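Local coordinates for protein AvmM (Streptomyces sp. NBRC 109436, PDB 7FE6) that catalyses macrocyclization in alchivemycin A biosynthesis, closing the ring through dehydration and Michael-type addition, at residues G38-R52 against L130-F144. Sequence-based numbering, arbitrary orientation.
Sequences GETIEFSVFYTNRGR and LPEVESVTAHVRLAF. With ZHU (Alchivemycin A), chain I.
E42 OE1 accepts from R141 NE at 2.9 Å, with a weak second bond from NH2, while E42 OE2 forms a salt bridge with R188 of the second subunit and accepts a hydrogen bond from a water that also bonds H139 ND1. The carboxylate is thus held from several directions in a non-hydrogen-bonded pair of two antiparallel strands, 40-49 and 135-144, neighbours in one sheet of an all-beta fold. OE1 lies in the guanidinium plane, but NE reaches it from above the carboxylate plane; the two planes stand 70° apart. The pair illustrates how a sheet divides its labour: E42, S44, T137 and H139 face the second subunit, whereas F43, V45, Y47, V136 and V140 build the apolar side.

There, two aromatic rings lean over to the partner strand. With CG between its backbone N and carbonyl carbon (chi1 58°), Y47 lays one ring face over V136 CB, 3.8 Å from the ring centroid, and L130 CD2 meets the ring edge. Its OH hydrogen-bonds T58 OG1 on strand 57-66. F43 repeats this CH-pi packing over V140 CB. A serine in place of Y47 would probably leave V136 without its aromatic cover, its short hydroxyl failing to reach T58.

Just before S135, where strand 135-144 begins, the chain makes a type II turn from P131 to E134, whose V133 and E134, with R50, line the alchivemycin A pocket. N49 ties this turn down: its backbone N and O bond E134 O and V133 N, its ND2 bonds L130 O and Y53 O, and its OD1 accepts from G51 N at 2.9 Å in an Asx turn.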
loop_
_atom_site.group_PDB
_atom_site.type_symbol
_atom_site.label_atom_id
_atom_site.label_comp_id
_atom_site.label_asym_id
_atom_site.label_seq_id
_atom_site.Cartn_x
_atom_site.Cartn_y
_atom_site.Cartn_z
ATOM N N GLY A 38 5.614 -13.501 20.200
ATOM C CA GLY A 38 4.600 -13.983 21.103
ATOM C C GLY A 38 3.275 -13.284 20.964
ATOM O O GLY A 38 2.255 -13.818 21.412
ATOM N N GLU A 39 3.270 -12.109 20.338
ATOM C CA GLU A 39 2.112 -11.239 20.233
ATOM C C GLU A 39 1.312 -11.590 18.986
ATOM O O GLU A 39 1.877 -12.006 17.971
ATOM C CB GLU A 39 2.581 -9.776 20.197
ATOM C CG GLU A 39 1.532 -8.750 19.753
ATOM C CD GLU A 39 2.150 -7.409 19.321
ATOM O OE1 GLU A 39 2.938 -7.360 18.322
ATOM O OE2 GLU A 39 1.861 -6.407 20.020
ATOM N N THR A 40 -0.008 -11.417 19.065
ATOM C CA THR A 40 -0.898 -11.673 17.931
ATOM C C THR A 40 -1.256 -10.368 17.222
ATOM O O THR A 40 -1.727 -9.414 17.850
ATOM C CB THR A 40 -2.184 -12.390 18.372
ATOM O OG1 THR A 40 -1.881 -13.689 18.917
ATOM C CG2 THR A 40 -3.153 -12.551 17.193
ATOM N N ILE A 41 -1.044 -10.335 15.916
ATOM C CA ILE A 41 -1.477 -9.223 15.093
ATOM C C ILE A 41 -2.536 -9.727 14.122
ATOM O O ILE A 41 -2.559 -10.905 13.736
ATOM C CB ILE A 41 -0.304 -8.589 14.326
ATOM C CG1 ILE A 41 0.218 -9.589 13.294
ATOM C CG2 ILE A 41 0.791 -8.120 15.317
ATOM C CD1 ILE A 41 0.999 -8.996 12.198
ATOM N N GLU A 42 -3.415 -8.816 13.721
ATOM C CA GLU A 42 -4.374 -9.058 12.658
ATOM C C GLU A 42 -4.106 -8.052 11.556
ATOM O O GLU A 42 -3.951 -6.865 11.830
ATOM C CB GLU A 42 -5.812 -8.911 13.156
ATOM C CG GLU A 42 -6.877 -9.162 12.076
ATOM C CD GLU A 42 -8.278 -9.388 12.657
ATOM O OE1 GLU A 42 -8.391 -9.764 13.861
ATOM O OE2 GLU A 42 -9.272 -9.193 11.892
ATOM N N PHE A 43 -4.040 -8.525 10.321
ATOM C CA PHE A 43 -3.961 -7.672 9.143
ATOM C C PHE A 43 -4.904 -8.238 8.086
ATOM O O PHE A 43 -5.556 -9.265 8.285
ATOM C CB PHE A 43 -2.527 -7.544 8.602
ATOM C CG PHE A 43 -1.918 -8.848 8.160
ATOM C CD1 PHE A 43 -1.223 -9.650 9.061
ATOM C CD2 PHE A 43 -2.065 -9.297 6.848
ATOM C CE1 PHE A 43 -0.672 -10.855 8.661
ATOM C CE2 PHE A 43 -1.506 -10.491 6.445
ATOM C CZ PHE A 43 -0.808 -11.277 7.365
ATOM N N SER A 44 -5.037 -7.519 6.983
ATOM C CA SER A 44 -5.833 -8.006 5.884
ATOM C C SER A 44 -4.985 -7.971 4.625
ATOM O O SER A 44 -4.007 -7.228 4.521
ATOM C CB SER A 44 -7.159 -7.231 5.711
ATOM O OG SER A 44 -7.002 -5.978 5.075
ATOM N N VAL A 45 -5.329 -8.850 3.699
ATOM C CA VAL A 45 -4.654 -8.941 2.417
ATOM C C VAL A 45 -5.717 -9.361 1.413
ATOM O O VAL A 45 -6.610 -10.153 1.733
ATOM C CB VAL A 45 -3.445 -9.919 2.491
ATOM C CG1 VAL A 45 -3.837 -11.246 3.165
ATOM C CG2 VAL A 45 -2.807 -10.173 1.112
ATOM N N PHE A 46 -5.648 -8.815 0.208
ATOM C CA PHE A 46 -6.706 -9.066 -0.751
ATOM C C PHE A 46 -6.102 -9.076 -2.145
ATOM O O PHE A 46 -5.164 -8.328 -2.426
ATOM C CB PHE A 46 -7.842 -8.028 -0.642
ATOM C CG PHE A 46 -7.393 -6.625 -0.246
ATOM C CD1 PHE A 46 -7.168 -6.301 1.088
ATOM C CD2 PHE A 46 -7.253 -5.625 -1.212
ATOM C CE1 PHE A 46 -6.759 -5.027 1.457
ATOM C CE2 PHE A 46 -6.851 -4.336 -0.861
ATOM C CZ PHE A 46 -6.609 -4.027 0.483
ATOM N N TYR A 47 -6.619 -9.937 -3.012
ATOM C CA TYR A 47 -6.142 -9.969 -4.386
ATOM C C TYR A 47 -7.251 -9.500 -5.318
ATOM O O TYR A 47 -8.426 -9.812 -5.100
ATOM C CB TYR A 47 -5.607 -11.359 -4.767
ATOM C CG TYR A 47 -6.555 -12.542 -4.642
ATOM C CD1 TYR A 47 -6.691 -13.231 -3.424
ATOM C CD2 TYR A 47 -7.257 -13.024 -5.758
ATOM C CE1 TYR A 47 -7.537 -14.342 -3.303
ATOM C CE2 TYR A 47 -8.104 -14.129 -5.655
ATOM C CZ TYR A 47 -8.237 -14.786 -4.418
ATOM O OH TYR A 47 -9.064 -15.872 -4.310
ATOM N N THR A 48 -6.868 -8.717 -6.336
ATOM C CA THR A 48 -7.802 -7.991 -7.190
ATOM C C THR A 48 -7.482 -8.269 -8.649
ATOM O O THR A 48 -6.311 -8.264 -9.044
ATOM C CB THR A 48 -7.738 -6.477 -6.956
ATOM O OG1 THR A 48 -8.046 -6.171 -5.592
ATOM C CG2 THR A 48 -8.709 -5.727 -7.898
ATOM N N ASN A 49 -8.524 -8.523 -9.447
ATOM C CA ASN A 49 -8.325 -8.734 -10.878
ATOM C C ASN A 49 -8.266 -7.365 -11.546
ATOM O O ASN A 49 -9.298 -6.730 -11.798
ATOM C CB ASN A 49 -9.418 -9.607 -11.483
ATOM C CG ASN A 49 -9.071 -10.072 -12.894
ATOM O OD1 ASN A 49 -8.169 -9.531 -13.527
ATOM N ND2 ASN A 49 -9.780 -11.083 -13.388
ATOM N N ARG A 50 -7.043 -6.892 -11.793
ATOM C CA ARG A 50 -6.800 -5.672 -12.541
ATOM C C ARG A 50 -6.780 -5.895 -14.045
ATOM O O ARG A 50 -6.645 -4.929 -14.792
ATOM C CB ARG A 50 -5.471 -5.077 -12.105
ATOM C CG ARG A 50 -5.386 -4.776 -10.635
ATOM C CD ARG A 50 -6.160 -3.510 -10.301
ATOM N NE ARG A 50 -5.904 -3.019 -8.956
ATOM C CZ ARG A 50 -6.794 -2.343 -8.237
ATOM N NH1 ARG A 50 -8.001 -2.091 -8.733
ATOM N NH2 ARG A 50 -6.487 -1.950 -7.011
ATOM N N GLY A 51 -6.915 -7.135 -14.502
ATOM C CA GLY A 51 -6.998 -7.457 -15.909
ATOM C C GLY A 51 -8.433 -7.615 -16.361
ATOM O O GLY A 51 -9.377 -7.193 -15.684
ATOM N N ARG A 52 -8.603 -8.246 -17.518
ATOM C CA ARG A 52 -9.935 -8.473 -18.056
ATOM C C ARG A 52 -10.336 -9.938 -18.172
ATOM O O ARG A 52 -11.521 -10.206 -18.396
ATOM C CB ARG A 52 -10.085 -7.790 -19.424
ATOM C CG ARG A 52 -9.928 -6.277 -19.357
ATOM C CD ARG A 52 -10.697 -5.570 -20.462
ATOM N NE ARG A 52 -11.394 -4.381 -19.968
ATOM C CZ ARG A 52 -12.714 -4.204 -20.005
ATOM N NH1 ARG A 52 -13.240 -3.085 -19.514
ATOM N NH2 ARG A 52 -13.501 -5.120 -20.569
ATOM N N LEU A 130 -12.935 -15.215 -10.202
ATOM C CA LEU A 130 -12.455 -13.843 -9.983
ATOM C C LEU A 130 -12.682 -12.962 -11.212
ATOM O O LEU A 130 -11.787 -12.805 -12.060
ATOM C CB LEU A 130 -10.978 -13.830 -9.573
ATOM C CG LEU A 130 -10.490 -12.440 -9.105
ATOM C CD1 LEU A 130 -11.095 -12.055 -7.747
ATOM C CD2 LEU A 130 -8.965 -12.321 -9.082
ATOM N N PRO A 131 -13.844 -12.331 -11.329
ATOM C CA PRO A 131 -14.097 -11.452 -12.480
ATOM C C PRO A 131 -13.297 -10.161 -12.383
ATOM O O PRO A 131 -12.787 -9.786 -11.322
ATOM C CB PRO A 131 -15.605 -11.177 -12.406
ATOM C CG PRO A 131 -16.148 -12.171 -11.395
ATOM C CD PRO A 131 -15.016 -12.439 -10.450
ATOM N N GLU A 132 -13.243 -9.448 -13.511
ATOM C CA GLU A 132 -12.453 -8.227 -13.582
ATOM C C GLU A 132 -12.959 -7.249 -12.539
ATOM O O GLU A 132 -14.158 -7.208 -12.243
ATOM C CB GLU A 132 -12.510 -7.597 -14.983
ATOM C CG GLU A 132 -13.827 -6.916 -15.385
ATOM C CD GLU A 132 -13.743 -6.164 -16.743
ATOM O OE1 GLU A 132 -14.787 -6.061 -17.423
ATOM O OE2 GLU A 132 -12.662 -5.645 -17.126
ATOM N N VAL A 133 -12.013 -6.551 -11.897
ATOM C CA VAL A 133 -12.308 -5.501 -10.930
ATOM C C VAL A 133 -12.716 -6.121 -9.593
ATOM O O VAL A 133 -12.736 -5.443 -8.560
ATOM C CB VAL A 133 -13.370 -4.525 -11.494
ATOM C CG1 VAL A 133 -13.712 -3.423 -10.517
ATOM C CG2 VAL A 133 -12.870 -3.883 -12.796
ATOM N N GLU A 134 -13.005 -7.418 -9.578
ATOM C CA GLU A 134 -13.411 -8.010 -8.311
ATOM C C GLU A 134 -12.190 -8.362 -7.454
ATOM O O GLU A 134 -11.046 -8.448 -7.930
ATOM C CB GLU A 134 -14.268 -9.255 -8.541
ATOM C CG GLU A 134 -15.527 -9.057 -9.373
ATOM C CD GLU A 134 -16.604 -8.250 -8.686
ATOM O OE1 GLU A 134 -16.564 -8.071 -7.450
ATOM O OE2 GLU A 134 -17.528 -7.819 -9.400
ATOM N N SER A 135 -12.456 -8.642 -6.179
ATOM C CA SER A 135 -11.362 -8.904 -5.257
ATOM C C SER A 135 -11.817 -9.869 -4.177
ATOM O O SER A 135 -13.014 -9.970 -3.881
ATOM C CB SER A 135 -10.812 -7.602 -4.635
ATOM O OG SER A 135 -11.612 -7.148 -3.564
ATOM N N VAL A 136 -10.838 -10.587 -3.607
ATOM C CA VAL A 136 -11.033 -11.539 -2.513
ATOM C C VAL A 136 -10.099 -11.142 -1.375
ATOM O O VAL A 136 -8.916 -10.874 -1.606
ATOM C CB VAL A 136 -10.752 -12.998 -2.956
ATOM C CG1 VAL A 136 -10.765 -13.959 -1.759
ATOM C CG2 VAL A 136 -11.743 -13.455 -4.036
ATOM N N THR A 137 -10.616 -11.133 -0.150
ATOM C CA THR A 137 -9.852 -10.713 1.013
ATOM C C THR A 137 -9.652 -11.890 1.950
ATOM O O THR A 137 -10.581 -12.672 2.188
ATOM C CB THR A 137 -10.585 -9.599 1.791
ATOM O OG1 THR A 137 -10.618 -8.380 1.039
ATOM C CG2 THR A 137 -9.949 -9.352 3.170
ATOM N N ALA A 138 -8.451 -11.985 2.517
ATOM C CA ALA A 138 -8.207 -12.802 3.690
ATOM C C ALA A 138 -7.937 -11.849 4.839
ATOM O O ALA A 138 -7.071 -10.969 4.730
ATOM C CB ALA A 138 -7.032 -13.764 3.481
ATOM N N HIS A 139 -8.699 -11.983 5.914
ATOM C CA HIS A 139 -8.318 -11.383 7.184
ATOM C C HIS A 139 -7.411 -12.390 7.895
ATOM O O HIS A 139 -7.727 -13.581 7.935
ATOM C CB HIS A 139 -9.563 -11.068 8.014
ATOM C CG HIS A 139 -10.510 -10.108 7.361
ATOM N ND1 HIS A 139 -10.541 -8.761 7.673
ATOM C CD2 HIS A 139 -11.444 -10.294 6.392
ATOM C CE1 HIS A 139 -11.471 -8.167 6.942
ATOM N NE2 HIS A 139 -12.035 -9.075 6.159
ATOM N N VAL A 140 -6.270 -11.942 8.412
ATOM C CA VAL A 140 -5.239 -12.877 8.855
ATOM C C VAL A 140 -4.805 -12.546 10.281
ATOM O O VAL A 140 -4.435 -11.404 10.571
ATOM C CB VAL A 140 -4.013 -12.850 7.923
ATOM C CG1 VAL A 140 -3.049 -13.929 8.332
ATOM C CG2 VAL A 140 -4.409 -13.014 6.510
ATOM N N ARG A 141 -4.790 -13.554 11.150
ATOM C CA ARG A 141 -4.273 -13.417 12.503
ATOM C C ARG A 141 -2.999 -14.242 12.628
ATOM O O ARG A 141 -3.006 -15.464 12.385
ATOM C CB ARG A 141 -5.309 -13.840 13.539
ATOM C CG ARG A 141 -6.439 -12.855 13.725
ATOM C CD ARG A 141 -7.613 -13.467 14.496
ATOM N NE ARG A 141 -8.693 -12.513 14.667
ATOM C CZ ARG A 141 -9.953 -12.826 14.963
ATOM N NH1 ARG A 141 -10.331 -14.095 15.113
ATOM N NH2 ARG A 141 -10.859 -11.857 15.077
ATOM N N LEU A 142 -1.916 -13.574 13.041
ATOM C CA LEU A 142 -0.582 -14.141 12.989
ATOM C C LEU A 142 0.133 -13.864 14.296
ATOM O O LEU A 142 0.031 -12.764 14.853
ATOM C CB LEU A 142 0.224 -13.557 11.839
ATOM C CG LEU A 142 1.668 -14.022 11.702
ATOM C CD1 LEU A 142 1.726 -15.525 11.510
ATOM C CD2 LEU A 142 2.328 -13.302 10.548
ATOM N N ALA A 143 0.840 -14.882 14.782
ATOM C CA ALA A 143 1.636 -14.783 15.992
ATOM C C ALA A 143 2.830 -15.711 15.846
ATOM O O ALA A 143 2.663 -16.889 15.517
ATOM C CB ALA A 143 0.805 -15.148 17.233
ATOM N N PHE A 144 4.027 -15.189 16.080
ATOM C CA PHE A 144 5.201 -16.039 16.170
ATOM C C PHE A 144 5.433 -16.416 17.617
ATOM O O PHE A 144 5.130 -15.646 18.532
ATOM C CB PHE A 144 6.431 -15.349 15.608
ATOM C CG PHE A 144 6.338 -15.084 14.148
ATOM C CD1 PHE A 144 6.770 -16.041 13.228
ATOM C CD2 PHE A 144 5.793 -13.899 13.679
ATOM C CE1 PHE A 144 6.676 -15.797 11.864
ATOM C CE2 PHE A 144 5.696 -13.654 12.322
ATOM C CZ PHE A 144 6.137 -14.597 11.415
HETATM C C1 ZHU I . -10.435 -2.128 -5.667
HETATM C C11 ZHU I . -18.321 -1.853 -4.007
HETATM C C12 ZHU I . -17.085 -1.186 -3.401
HETATM C C14 ZHU I . -18.090 0.676 -4.720
HETATM C C15 ZHU I . -18.070 1.686 -5.603
HETATM C C17 ZHU I . -19.580 3.599 -6.156
HETATM C C19 ZHU I . -19.272 3.989 -8.528
HETATM C C2 ZHU I . -11.799 -2.756 -5.518
HETATM C C21 ZHU I . -18.056 3.595 -10.667
HETATM C C22 ZHU I . -18.825 2.292 -10.840
HETATM C C24 ZHU I . -19.992 2.636 -8.598
HETATM C C25 ZHU I . -19.298 1.588 -7.685
HETATM C C27 ZHU I . -19.173 -1.071 -7.749
HETATM C C28 ZHU I . -20.991 1.116 -10.421
HETATM C C29 ZHU I . -16.717 3.493 -11.383
HETATM C C31 ZHU I . -11.818 -2.711 -7.900
HETATM C C35 ZHU I . -18.772 -5.663 -4.326
HETATM C C38 ZHU I . -18.722 -3.558 -8.068
HETATM C C5 ZHU I . -15.112 -2.983 -7.023
HETATM C C7 ZHU I . -16.768 -4.759 -6.581
HETATM C C9 ZHU I . -18.344 -4.232 -4.661
HETATM N N33 ZHU I . -17.537 -2.773 -7.713
HETATM O O32 ZHU I . -13.902 -4.722 -5.886
HETATM O O34 ZHU I . -16.020 -4.765 -4.228
HETATM O O36 ZHU I . -21.164 0.151 -7.545
HETATM O O40 ZHU I . -21.120 -2.633 -8.387
HETATM O O41 ZHU I . -16.836 -0.510 -7.178
HETATM O O HOH W 1 4.398 -12.503 16.889
HETATM O O HOH W 2 -8.736 -7.532 9.523
#